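Local atomic coordinates of diheme cytochrome C NAPB (Haemophilus influenzae, PDB entry 1JNI), a protein that carries two c-type hemes as the small subunit of the periplasmic nitrate reductase and probably passes electrons to the catalytic subunit. Residues 58-63 and 67-72. Sequence-based numbering, arbitrary orientation.
With HEC (heme c), chain C.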
ATOM      1  N   LEU A  58      -2.199  -3.576  -3.681  1.00 15.65           N
ATOM      2  CA  LEU A  58      -0.968  -4.322  -3.758  1.00 15.82           C
ATOM      3  C   LEU A  58      -0.760  -4.972  -5.122  1.00 14.49           C
ATOM      4  O   LEU A  58       0.319  -5.496  -5.385  1.00 17.22           O
ATOM      5  CB  LEU A  58      -0.968  -5.343  -2.604  1.00 18.01           C
ATOM      6  CG  LEU A  58      -0.816  -4.689  -1.191  1.00 18.03           C
ATOM      7  CD1 LEU A  58      -0.958  -5.777  -0.135  1.00 22.29           C
ATOM      8  CD2 LEU A  58       0.494  -3.965  -1.012  1.00 22.12           C
ATOM      9  N   ASN A  59      -1.754  -4.933  -6.001  1.00 15.14           N
ATOM     10  CA  ASN A  59      -1.546  -5.467  -7.350  1.00 15.47           C
ATOM     11  C   ASN A  59      -0.485  -4.656  -8.079  1.00 15.43           C
ATOM     12  O   ASN A  59       0.094  -5.155  -9.055  1.00 17.25           O
ATOM     13  CB  ASN A  59      -2.805  -5.414  -8.219  1.00 19.29           C
ATOM     14  CG  ASN A  59      -3.991  -6.217  -7.829  1.00 21.43           C
ATOM     15  OD1 ASN A  59      -3.892  -7.115  -6.985  1.00 32.26           O
ATOM     16  ND2 ASN A  59      -5.143  -5.869  -8.423  1.00 32.22           N
ATOM     17  N   CYS A  60      -0.243  -3.417  -7.645  1.00 14.19           N
ATOM     18  CA  CYS A  60       0.779  -2.542  -8.226  1.00 13.77           C
ATOM     19  C   CYS A  60       1.875  -2.184  -7.210  1.00 13.73           C
ATOM     20  O   CYS A  60       3.035  -2.146  -7.649  1.00 15.24           O
ATOM     21  CB  CYS A  60       0.172  -1.263  -8.825  1.00 15.71           C
ATOM     22  SG  CYS A  60      -0.979  -1.639 -10.209  1.00 16.50           S
ATOM     23  N   HIS A  61       1.531  -1.916  -5.946  1.00 13.68           N
ATOM     24  CA  HIS A  61       2.481  -1.381  -4.983  1.00 13.68           C
ATOM     25  C   HIS A  61       3.185  -2.438  -4.178  1.00 13.87           C
ATOM     26  O   HIS A  61       4.054  -2.088  -3.381  1.00 16.12           O
ATOM     27  CB  HIS A  61       1.716  -0.395  -4.123  1.00 14.51           C
ATOM     28  CG  HIS A  61       1.386   0.946  -4.755  1.00 12.74           C
ATOM     29  ND1 HIS A  61       2.255   2.001  -4.932  1.00 13.42           N
ATOM     30  CD2 HIS A  61       0.183   1.376  -5.205  1.00 13.73           C
ATOM     31  CE1 HIS A  61       1.567   3.021  -5.499  1.00 12.39           C
ATOM     32  NE2 HIS A  61       0.315   2.663  -5.686  1.00 13.38           N
ATOM     33  N   SER A  62       2.882  -3.720  -4.372  1.00 14.31           N
ATOM     34  CA  SER A  62       3.665  -4.732  -3.669  1.00 15.88           C
ATOM     35  C   SER A  62       5.100  -4.772  -4.153  1.00 14.52           C
ATOM     36  O   SER A  62       5.422  -4.368  -5.303  1.00 15.97           O
ATOM     37  CB  SER A  62       3.072  -6.120  -3.873  1.00 16.89           C
ATOM     38  OG  SER A  62       3.078  -6.496  -5.216  1.00 21.65           O
ATOM     39  N   PRO A  63       6.027  -5.265  -3.339  1.00 16.15           N
ATOM     40  CA  PRO A  63       7.422  -5.473  -3.786  1.00 19.01           C
ATOM     41  C   PRO A  63       7.502  -6.267  -5.086  1.00 18.18           C
ATOM     42  O   PRO A  63       8.317  -5.969  -5.944  1.00 20.60           O
ATOM     43  CB  PRO A  63       8.048  -6.238  -2.627  1.00 21.40           C
ATOM     44  CG  PRO A  63       7.327  -5.709  -1.435  1.00 20.94           C
ATOM     45  CD  PRO A  63       5.886  -5.601  -1.909  1.00 18.35           C
ATOM     46  N   ARG A  67       8.081  -2.910  -9.980  1.00 19.15           N
ATOM     47  CA  ARG A  67       8.897  -2.566 -11.155  1.00 21.98           C
ATOM     48  C   ARG A  67       8.091  -2.590 -12.442  1.00 25.87           C
ATOM     49  O   ARG A  67       8.159  -1.788 -13.377  1.00 26.90           O
ATOM     50  CB  ARG A  67      10.149  -3.481 -11.237  1.00 26.16           C
ATOM     51  N   LEU A  68       7.240  -3.608 -12.530  1.00 20.95           N
ATOM     52  CA  LEU A  68       6.404  -3.852 -13.670  1.00 26.19           C
ATOM     53  C   LEU A  68       5.336  -2.785 -13.819  1.00 22.76           C
ATOM     54  O   LEU A  68       5.032  -2.324 -14.898  1.00 25.76           O
ATOM     55  CB  LEU A  68       5.716  -5.228 -13.554  1.00 31.29           C
ATOM     56  CG  LEU A  68       4.682  -5.490 -14.636  1.00 35.99           C
ATOM     57  CD1 LEU A  68       5.432  -5.582 -15.956  1.00 49.51           C
ATOM     58  CD2 LEU A  68       3.855  -6.743 -14.366  1.00 47.25           C
ATOM     59  N   SER A  69       4.726  -2.336 -12.727  1.00 19.10           N
ATOM     60  CA  SER A  69       3.619  -1.367 -12.820  1.00 17.90           C
ATOM     61  C   SER A  69       4.063   0.075 -12.805  1.00 17.35           C
ATOM     62  O   SER A  69       3.266   0.964 -13.110  1.00 20.66           O
ATOM     63  CB  SER A  69       2.642  -1.655 -11.642  1.00 18.83           C
ATOM     64  OG  SER A  69       3.278  -1.288 -10.403  1.00 18.66           O
ATOM     65  N   GLY A  70       5.302   0.351 -12.429  1.00 18.60           N
ATOM     66  CA  GLY A  70       5.690   1.751 -12.236  1.00 18.66           C
ATOM     67  C   GLY A  70       5.314   2.388 -10.941  1.00 17.43           C
ATOM     68  O   GLY A  70       5.656   3.511 -10.585  1.00 21.93           O
ATOM     69  N   ALA A  71       4.603   1.670 -10.072  1.00 18.07           N
ATOM     70  CA  ALA A  71       4.127   2.174  -8.797  1.00 17.48           C
ATOM     71  C   ALA A  71       5.201   2.043  -7.748  1.00 16.48           C
ATOM     72  O   ALA A  71       5.814   0.997  -7.631  1.00 24.24           O
ATOM     73  CB  ALA A  71       2.903   1.366  -8.353  1.00 17.98           C
ATOM     74  N   THR A  72       5.393   3.064  -6.929  1.00 16.00           N
ATOM     75  CA  THR A  72       6.397   3.024  -5.861  1.00 16.48           C
ATOM     76  C   THR A  72       6.078   1.914  -4.889  1.00 14.85           C
ATOM     77  O   THR A  72       4.914   1.788  -4.453  1.00 15.04           O
ATOM     78  CB  THR A  72       6.454   4.373  -5.131  1.00 19.08           C
ATOM     79  OG1 THR A  72       6.921   5.331  -6.094  1.00 30.90           O
ATOM     80  CG2 THR A  72       7.401   4.396  -3.964  1.00 24.49           C
TER
HETATM   81 FE   HEC C 126      -1.087   3.862  -6.467  1.00 14.70          FE
HETATM   82  CHA HEC C 126       1.206   6.431  -6.796  1.00 15.73           C
HETATM   83  CHB HEC C 126      -1.544   4.679  -3.196  1.00 13.96           C
HETATM   84  CHC HEC C 126      -3.542   1.501  -6.207  1.00 15.05           C
HETATM   85  CHD HEC C 126      -0.278   2.725  -9.577  1.00 16.28           C
HETATM   86  NA  HEC C 126      -0.331   5.272  -5.247  1.00 14.77           N
HETATM   87  C1A HEC C 126       0.593   6.238  -5.556  1.00 14.28           C
HETATM   88  C2A HEC C 126       0.956   6.993  -4.359  1.00 14.38           C
HETATM   89  C3A HEC C 126       0.240   6.488  -3.330  1.00 14.76           C
HETATM   90  C4A HEC C 126      -0.582   5.430  -3.875  1.00 13.97           C
HETATM   91  CMA HEC C 126       0.313   6.805  -1.831  1.00 15.39           C
HETATM   92  CAA HEC C 126       2.050   8.085  -4.329  1.00 15.66           C
HETATM   93  CBA HEC C 126       3.438   7.496  -3.916  1.00 21.12           C
HETATM   94  CGA HEC C 126       4.491   8.569  -4.064  1.00 28.49           C
HETATM   95  O1A HEC C 126       4.752   9.269  -3.101  1.00 45.36           O
HETATM   96  O2A HEC C 126       5.120   8.726  -5.151  1.00 40.49           O
HETATM   97  NB  HEC C 126      -2.331   3.272  -5.009  1.00 13.95           N
HETATM   98  C1B HEC C 126      -2.407   3.707  -3.694  1.00 13.47           C
HETATM   99  C2B HEC C 126      -3.515   3.079  -2.990  1.00 14.11           C
HETATM  100  C3B HEC C 126      -4.104   2.229  -3.850  1.00 15.77           C
HETATM  101  C4B HEC C 126      -3.340   2.306  -5.091  1.00 14.54           C
HETATM  102  CMB HEC C 126      -3.760   3.342  -1.489  1.00 16.55           C
HETATM  103  CAB HEC C 126      -5.297   1.433  -3.646  1.00 16.12           C
HETATM  104  CBB HEC C 126      -6.525   2.129  -3.121  1.00 18.56           C
HETATM  105  NC  HEC C 126      -1.727   2.389  -7.609  1.00 13.87           N
HETATM  106  C1C HEC C 126      -2.730   1.474  -7.336  1.00 14.10           C
HETATM  107  C2C HEC C 126      -2.888   0.524  -8.422  1.00 14.44           C
HETATM  108  C3C HEC C 126      -1.972   0.837  -9.386  1.00 14.98           C
HETATM  109  C4C HEC C 126      -1.264   2.025  -8.872  1.00 15.48           C
HETATM  110  CMC HEC C 126      -3.814  -0.691  -8.354  1.00 17.03           C
HETATM  111  CAC HEC C 126      -1.636   0.063 -10.523  1.00 16.30           C
HETATM  112  CBC HEC C 126      -2.722  -0.135 -11.541  1.00 17.74           C
HETATM  113  ND  HEC C 126       0.142   4.492  -7.905  1.00 16.34           N
HETATM  114  C1D HEC C 126       0.369   3.880  -9.127  1.00 13.47           C
HETATM  115  C2D HEC C 126       1.348   4.626  -9.921  1.00 14.74           C
HETATM  116  C3D HEC C 126       1.720   5.676  -9.146  1.00 14.88           C
HETATM  117  C4D HEC C 126       0.980   5.582  -7.888  1.00 16.02           C
HETATM  118  CMD HEC C 126       1.803   4.259 -11.364  1.00 16.78           C
HETATM  119  CAD HEC C 126       2.609   6.854  -9.570  1.00 20.21           C
HETATM  120  CBD HEC C 126       4.075   6.434  -9.372  1.00 22.61           C
HETATM  121  CGD HEC C 126       4.353   6.692  -7.891  1.00 31.55           C
HETATM  122  O1D HEC C 126       4.580   7.888  -7.493  1.00 32.96           O
HETATM  123  O2D HEC C 126       4.307   5.628  -7.242  1.00 27.52           O
HETATM  124  O   HOH W   1       9.225  -5.247  -8.466  1.00 20.15           O
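The C-terminal half of a CXXCH heme c binding motif, C60 and H61 in 58-63, meets the chain that follows it, 67-72, beside the heme it holds. C60 SG makes the thioether to CAC of the heme. H61 NE2 ligates the heme FE at 2.0 Å, with H43 supplying the other axial nitrogen. The other ring nitrogen is held too: H61 ND1 donates to T72 O at 2.7 Å, an almost straight bond (170° at the hydrogen) with the oxygen practically in the ring plane. Iron on one nitrogen and a carbonyl on the other restrain the ring's rotation, and the carbonyl probably makes the imidazole a somewhat more electron-rich ligand. A71 lays its methyl over one ring face, a CH-pi contact with CB 3.6 Å from the H61 ring centroid, and the same methyl, A71 CB, lies 3.8 Å from C60 CB. At the end of helix 66-69, S69 OG sits between its own backbone N and carbonyl carbon (chi1 69°), which places it 2.9 Å from C60 O; N65 O competes for its proton. That hydroxyl also accepts from A71 N, closing an ST turn around G70. T72 finishes the site by gripping one heme propionate oxygen, O2D, twice: through its backbone N at 2.8 Å and through its hydroxyl OG1 at 2.9 Å.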